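Local structure of spectinomycin phosphotransferase (Legionella pneumophila, 3I1A) at residues His58-Ile61 with Asn62-Ile65; Val133-Ser136 with Ile137-Gln140; Gln180-Ala183 with Ala184-Leu188. The protein probably transfers a phosphate group from a nucleotide to the antibiotic spectinomycin and so makes the bacterium resistant to the drug. One frame throughout, in Å; residues are numbered along the deposited sequence. Where two conformers were deposited one is given.

Contact 1: His58-Ile61 with Asn62-Ile65; sequences HDEI and NLSI
E60 and I61 meet S64 and I65 one turn further along the chain, a local contact that starts helix 61-71 after the loop from strand 48-55. Two backbone bonds make the turn: S64 N donates to E60 O at 3.2 Å and I65 N to I61 O at 2.9 Å. E60 is the N-cap residue; E60 CB rests against L63, 4.0 Å from CD1, and a bend beyond it (chi2 -60°) turns the carboxylate away from the leucine. A water takes the N-H of N62 at 3.0 Å and donates a hydrogen bond to E60 OE1, so a first-turn amide is served through the glutamate, whose charge also pairs with K54. I61 carries CG1 anti to its amide nitrogen (chi1 -172°), which lays CD1 alongside I65, 3.9 Å from CG1; two branched apolar chains suit this flank, where I137 covers I65. N62 has a polar partner outside the turn: ND2 donates to the carbonyl of W231, with its side chain about 6 Å from that of D230, a magnesium ligand in this protein. Following the strand that bears the ADP-binding K52, the helix probably corresponds to helix C of the protein kinase N lobe.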
loop_
_atom_site.group_PDB
_atom_site.type_symbol
_atom_site.label_atom_id
_atom_site.label_comp_id
_atom_site.label_asym_id
_atom_site.label_seq_id
_atom_site.Cartn_x
_atom_site.Cartn_y
_atom_site.Cartn_z
ATOM N N HIS A 58 2.170 -3.924 22.046
ATOM C CA HIS A 58 3.449 -3.692 21.384
ATOM C C HIS A 58 3.313 -2.498 20.424
ATOM O O HIS A 58 2.212 -2.151 20.000
ATOM C CB HIS A 58 3.891 -4.951 20.634
ATOM C CG HIS A 58 4.098 -6.138 21.527
ATOM N ND1 HIS A 58 4.363 -7.401 21.040
ATOM C CD2 HIS A 58 4.060 -6.256 22.876
ATOM C CE1 HIS A 58 4.477 -8.245 22.051
ATOM N NE2 HIS A 58 4.297 -7.576 23.176
ATOM N N ASP A 59 4.435 -1.870 20.096
ATOM C CA ASP A 59 4.445 -0.701 19.212
ATOM C C ASP A 59 4.098 -1.049 17.771
ATOM O O ASP A 59 4.770 -1.865 17.141
ATOM C CB ASP A 59 5.817 -0.032 19.247
ATOM C CG ASP A 59 6.202 0.435 20.639
ATOM O OD1 ASP A 59 5.385 1.117 21.290
ATOM O OD2 ASP A 59 7.328 0.132 21.084
ATOM N N GLU A 60 3.039 -0.439 17.257
ATOM C CA GLU A 60 2.617 -0.676 15.881
ATOM C C GLU A 60 3.454 0.275 15.025
ATOM O O GLU A 60 3.479 1.470 15.285
ATOM C CB GLU A 60 1.131 -0.339 15.710
ATOM C CG GLU A 60 0.162 -1.267 16.434
ATOM C CD GLU A 60 0.288 -2.693 15.968
ATOM O OE1 GLU A 60 0.388 -2.896 14.740
ATOM O OE2 GLU A 60 0.284 -3.613 16.819
ATOM N N ILE A 61 4.130 -0.240 14.008
ATOM C CA ILE A 61 4.953 0.650 13.195
ATOM C C ILE A 61 4.099 1.766 12.580
ATOM O O ILE A 61 4.557 2.904 12.480
ATOM C CB ILE A 61 5.737 -0.138 12.103
ATOM C CG1 ILE A 61 6.725 0.798 11.403
ATOM C CG2 ILE A 61 4.777 -0.766 11.104
ATOM C CD1 ILE A 61 7.750 1.394 12.315
ATOM N N ASN A 62 2.865 1.451 12.187
ATOM C CA ASN A 62 1.986 2.465 11.611
ATOM C C ASN A 62 1.869 3.673 12.534
ATOM O O ASN A 62 2.027 4.804 12.094
ATOM C CB ASN A 62 0.592 1.889 11.343
ATOM C CG ASN A 62 -0.467 2.966 11.135
ATOM O OD1 ASN A 62 -1.225 3.287 12.054
ATOM N ND2 ASN A 62 -0.521 3.528 9.930
ATOM N N LEU A 63 1.620 3.433 13.815
ATOM C CA LEU A 63 1.450 4.537 14.751
ATOM C C LEU A 63 2.736 5.306 14.987
ATOM O O LEU A 63 2.717 6.520 15.142
ATOM C CB LEU A 63 0.855 4.023 16.071
ATOM C CG LEU A 63 -0.548 3.417 15.870
ATOM C CD1 LEU A 63 -0.988 2.691 17.133
ATOM C CD2 LEU A 63 -1.539 4.510 15.513
ATOM N N SER A 64 3.859 4.599 15.018
ATOM C CA SER A 64 5.149 5.256 15.217
ATOM C C SER A 64 5.455 6.191 14.053
ATOM O O SER A 64 5.892 7.322 14.244
ATOM C CB SER A 64 6.265 4.219 15.320
ATOM O OG SER A 64 7.524 4.853 15.483
ATOM N N ILE A 65 5.225 5.710 12.837
ATOM C CA ILE A 65 5.502 6.524 11.662
ATOM C C ILE A 65 4.511 7.670 11.497
ATOM O O ILE A 65 4.914 8.759 11.125
ATOM C CB ILE A 65 5.553 5.647 10.401
ATOM C CG1 ILE A 65 6.759 4.712 10.514
ATOM C CG2 ILE A 65 5.676 6.506 9.143
ATOM C CD1 ILE A 65 8.087 5.446 10.745
HETATM O O HOH W 1 1.174 -1.053 12.288
#

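Contact 2: Val133-Ser136 with Ile137-Gln140; sequences VPIS and IQQQ
The carboxamide of Q138 has the end of I135 over one face and the carbonyl of V133 at its edge. I135 CD1 sits above the group, 3.5 Å from Q138 NE2, while that same NE2 donates to V133 O over 2.8 Å. The bond is almost straight (176° at the hydrogen) and V133 O lies practically in the amide plane, so the flat group is fixed in rotation. The amide of Q139 is covered on one face by I135 as well, whose CG2 lies 3.8 Å from Q139 OE1; the carbonyl oxygen of I135 is on that same face. At the NH2 end, Q139 NE2 donates a hydrogen bond to a water that in turn donates to S136 O. Glutamine suits both positions, having methylenes to lie along the turn and an amide to reach past it.

These side chains belong to the short helix 135-138 and its surroundings, with P134 as its N-cap. Proline fits there because a residue opening a helix needs no N-H for the helical pattern. P134 O receives Q138 N at 2.9 Å and, weakly, I137 N. Beyond CG the chain of Q138 is extended (chi2 -173°), which carries its amide back past the start of the helix to V133, five residues earlier. Its CG passes V133 CG1 at 3.5 Å.

I137 is the buried residue of the turn. CG2 of I137 touches V133 CG1 at 3.7 Å, and its CD1 lies beside the proline ring, 3.9 Å from P134 CD. Beyond the turn, the isoleucine rests on S64 and R67 of helix 61-71. Q140 closes the segment with its N-H bonded to I137 O, and its CG comes to 3.2 Å from S136 O.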
loop_
_atom_site.group_PDB
_atom_site.type_symbol
_atom_site.label_atom_id
_atom_site.label_comp_id
_atom_site.label_asym_id
_atom_site.label_seq_id
_atom_site.Cartn_x
_atom_site.Cartn_y
_atom_site.Cartn_z
ATOM N N VAL A 133 14.785 10.055 10.313
ATOM C CA VAL A 133 14.224 8.968 11.098
ATOM C C VAL A 133 15.109 8.676 12.314
ATOM O O VAL A 133 16.297 8.371 12.170
ATOM C CB VAL A 133 14.081 7.687 10.237
ATOM C CG1 VAL A 133 13.360 6.582 11.042
ATOM C CG2 VAL A 133 13.295 8.011 8.946
ATOM N N PRO A 134 14.550 8.816 13.528
ATOM C CA PRO A 134 15.332 8.548 14.736
ATOM C C PRO A 134 15.804 7.090 14.703
ATOM O O PRO A 134 15.109 6.203 14.200
ATOM C CB PRO A 134 14.333 8.817 15.856
ATOM C CG PRO A 134 13.470 9.896 15.277
ATOM C CD PRO A 134 13.224 9.352 13.880
ATOM N N ILE A 135 16.991 6.835 15.238
ATOM C CA ILE A 135 17.504 5.484 15.214
ATOM C C ILE A 135 16.543 4.469 15.832
ATOM O O ILE A 135 16.421 3.371 15.317
ATOM C CB ILE A 135 18.872 5.400 15.903
ATOM C CG1 ILE A 135 19.892 6.227 15.120
ATOM C CG2 ILE A 135 19.350 3.949 15.945
ATOM C CD1 ILE A 135 20.130 5.718 13.702
ATOM N N SER A 136 15.854 4.837 16.914
ATOM C CA SER A 136 14.922 3.926 17.574
ATOM C C SER A 136 13.868 3.463 16.587
ATOM O O SER A 136 13.462 2.298 16.593
ATOM C CB SER A 136 14.239 4.597 18.778
ATOM O OG SER A 136 13.442 5.716 18.389
ATOM N N ILE A 137 13.424 4.378 15.730
ATOM C CA ILE A 137 12.419 4.032 14.737
ATOM C C ILE A 137 13.050 3.296 13.554
ATOM O O ILE A 137 12.421 2.411 12.993
ATOM C CB ILE A 137 11.662 5.293 14.275
ATOM C CG1 ILE A 137 10.909 5.859 15.492
ATOM C CG2 ILE A 137 10.701 4.957 13.111
ATOM C CD1 ILE A 137 10.256 7.218 15.277
ATOM N N GLN A 138 14.278 3.653 13.178
ATOM C CA GLN A 138 14.947 2.948 12.071
ATOM C C GLN A 138 15.024 1.454 12.398
ATOM O O GLN A 138 14.876 0.602 11.517
ATOM C CB GLN A 138 16.364 3.475 11.841
ATOM C CG GLN A 138 16.415 4.858 11.186
ATOM C CD GLN A 138 17.819 5.296 10.802
ATOM O OE1 GLN A 138 18.622 4.495 10.294
ATOM N NE2 GLN A 138 18.118 6.583 11.017
ATOM N N GLN A 139 15.234 1.149 13.677
ATOM C CA GLN A 139 15.361 -0.240 14.132
ATOM C C GLN A 139 14.044 -0.991 14.026
ATOM O O GLN A 139 14.032 -2.222 13.991
ATOM C CB GLN A 139 15.887 -0.269 15.575
ATOM C CG GLN A 139 17.341 0.224 15.699
ATOM C CD GLN A 139 17.798 0.445 17.141
ATOM O OE1 GLN A 139 18.999 0.474 17.422
ATOM N NE2 GLN A 139 16.844 0.622 18.055
ATOM N N GLN A 140 12.940 -0.246 13.952
ATOM C CA GLN A 140 11.601 -0.822 13.834
ATOM C C GLN A 140 11.128 -0.956 12.388
ATOM O O GLN A 140 10.146 -1.651 12.114
ATOM C CB GLN A 140 10.590 0.047 14.594
ATOM C CG GLN A 140 10.976 0.349 16.014
ATOM C CD GLN A 140 11.055 -0.888 16.881
ATOM O OE1 GLN A 140 11.831 -1.815 16.611
ATOM N NE2 GLN A 140 10.251 -0.911 17.943
HETATM O O HOH W 2 13.831 0.537 18.580
#

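Contact 3: Gln180-Ala183 with Ala184-Leu188; sequences QNSA and AIHRL. With DMS (dimethyl sulfoxide), chain D.
S182 and H186 meet one turn apart, through backbone and side chain together. H186 N donates to S182 O at 2.9 Å, and the same S182 O lies at the imidazole edge, near its plane, 3.1 Å from H186 CD2. S182 OG approaches from off the ring plane, 3.5 Å from H186 CD2. On either side of this pair the turn repeats: I185 N bonds to N181 O at 3.0 Å and R187 N to A183 O. The chain of I185 folds back over the start of the helix, its CG1 set anti to the carbonyl carbon (chi1 -64°) and 3.1 Å from N181 O.

A dimethyl sulfoxide, probably from the crystallisation liquor, rests beside the small A183 and A184. Its C2 is 3.4 Å from A183 O, and its oxygen takes a weak bond from R187 NH1 at the guanidinium edge.

Further out, H186 is stacked on the ring of Y158, R187 makes a cation-pi contact with F327, and F317 packs on A184 and I185. N181 holds the N-cap position without a capping bond. Asparagine suits this one-residue break, its short amide reaching back through ND2 to the F177 carbonyl at the end of the preceding helix. Here helix 169-180 ends and helix 182-198 begins, a helix-to-helix junction in the helical C-terminal part of the kinase-like fold.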
loop_
_atom_site.group_PDB
_atom_site.type_symbol
_atom_site.label_atom_id
_atom_site.label_comp_id
_atom_site.label_asym_id
_atom_site.label_seq_id
_atom_site.Cartn_x
_atom_site.Cartn_y
_atom_site.Cartn_z
ATOM N N GLN A 180 0.589 -18.444 -22.817
ATOM C CA GLN A 180 0.510 -17.475 -23.907
ATOM C C GLN A 180 1.364 -16.231 -23.649
ATOM O O GLN A 180 1.758 -15.545 -24.583
ATOM C CB GLN A 180 -0.944 -17.035 -24.161
ATOM C CG GLN A 180 -1.887 -18.194 -24.408
ATOM C CD GLN A 180 -3.353 -17.779 -24.391
ATOM O OE1 GLN A 180 -3.763 -16.917 -23.608
ATOM N NE2 GLN A 180 -4.153 -18.402 -25.253
ATOM N N ASN A 181 1.633 -15.946 -22.383
ATOM C CA ASN A 181 2.434 -14.773 -22.001
ATOM C C ASN A 181 3.733 -15.197 -21.305
ATOM O O ASN A 181 4.299 -14.450 -20.490
ATOM C CB ASN A 181 1.608 -13.883 -21.066
ATOM C CG ASN A 181 0.423 -13.279 -21.754
ATOM O OD1 ASN A 181 0.519 -12.212 -22.365
ATOM N ND2 ASN A 181 -0.714 -13.974 -21.690
ATOM N N SER A 182 4.212 -16.388 -21.641
ATOM C CA SER A 182 5.415 -16.940 -21.018
ATOM C C SER A 182 6.668 -16.099 -21.202
ATOM O O SER A 182 7.460 -15.950 -20.269
ATOM C CB SER A 182 5.690 -18.351 -21.558
ATOM O OG SER A 182 6.581 -19.029 -20.694
ATOM N N ALA A 183 6.850 -15.571 -22.408
ATOM C CA ALA A 183 8.018 -14.741 -22.726
ATOM C C ALA A 183 8.052 -13.496 -21.844
ATOM O O ALA A 183 9.104 -13.116 -21.317
ATOM C CB ALA A 183 7.981 -14.340 -24.176
ATOM N N ALA A 184 6.894 -12.866 -21.682
ATOM C CA ALA A 184 6.821 -11.672 -20.855
ATOM C C ALA A 184 7.045 -12.033 -19.395
ATOM O O ALA A 184 7.693 -11.286 -18.675
ATOM C CB ALA A 184 5.461 -10.972 -21.039
ATOM N N ILE A 185 6.537 -13.188 -18.956
ATOM C CA ILE A 185 6.698 -13.564 -17.552
ATOM C C ILE A 185 8.145 -13.872 -17.173
ATOM O O ILE A 185 8.642 -13.470 -16.099
ATOM C CB ILE A 185 5.772 -14.738 -17.223
ATOM C CG1 ILE A 185 4.326 -14.250 -17.384
ATOM C CG2 ILE A 185 6.022 -15.269 -15.818
ATOM C CD1 ILE A 185 3.275 -15.352 -17.291
ATOM N N HIS A 186 8.833 -14.581 -18.049
ATOM C CA HIS A 186 10.220 -14.902 -17.772
ATOM C C HIS A 186 11.033 -13.604 -17.813
ATOM O O HIS A 186 11.939 -13.409 -17.004
ATOM C CB HIS A 186 10.736 -15.913 -18.806
ATOM C CG HIS A 186 10.324 -17.327 -18.520
ATOM N ND1 HIS A 186 11.207 -18.276 -18.056
ATOM C CD2 HIS A 186 9.120 -17.944 -18.608
ATOM C CE1 HIS A 186 10.567 -19.418 -17.868
ATOM N NE2 HIS A 186 9.299 -19.244 -18.194
ATOM N N ARG A 187 10.700 -12.711 -18.738
ATOM C CA ARG A 187 11.421 -11.439 -18.843
ATOM C C ARG A 187 11.269 -10.608 -17.559
ATOM O O ARG A 187 12.233 -9.993 -17.084
ATOM C CB ARG A 187 10.928 -10.643 -20.065
ATOM C CG ARG A 187 11.587 -9.261 -20.230
ATOM C CD ARG A 187 11.132 -8.549 -21.500
ATOM N NE ARG A 187 11.596 -7.160 -21.562
ATOM C CZ ARG A 187 11.483 -6.379 -22.629
ATOM N NH1 ARG A 187 10.931 -6.842 -23.742
ATOM N NH2 ARG A 187 11.902 -5.118 -22.579
ATOM N N LEU A 188 10.064 -10.583 -16.986
ATOM C CA LEU A 188 9.853 -9.834 -15.744
ATOM C C LEU A 188 10.748 -10.391 -14.650
ATOM O O LEU A 188 11.419 -9.638 -13.940
ATOM C CB LEU A 188 8.377 -9.915 -15.300
ATOM C CG LEU A 188 7.429 -9.081 -16.173
ATOM C CD1 LEU A 188 6.020 -9.632 -16.105
ATOM C CD2 LEU A 188 7.483 -7.614 -15.725
HETATM S S DMS D . 8.209 -9.233 -24.444
HETATM O O DMS D . 9.119 -8.897 -25.569
HETATM C C1 DMS D . 6.831 -10.089 -25.107
HETATM C C2 DMS D . 8.968 -10.460 -23.410
#

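In the fold
From the N terminus the chain passes first through contact 1, then contact 2, then contact 3. Each is a single turn of continuous chain, so none closes a long loop, and none nests within or crosses another. Contact 1 leads from strand 48-55 into helix 61-71. Contact 2, with its centre about 11 Å from that of contact 1, builds the short helix 135-138 and packs against helix 61-71: I65 CD1 lies 3.6 Å from I137 CG2, joining the early helix to the later segment. Contact 3 joins helices 169-180 and 182-198 on the far side of the chain's centre from contact 1; its nearest atoms are about 27 Å from either of the others.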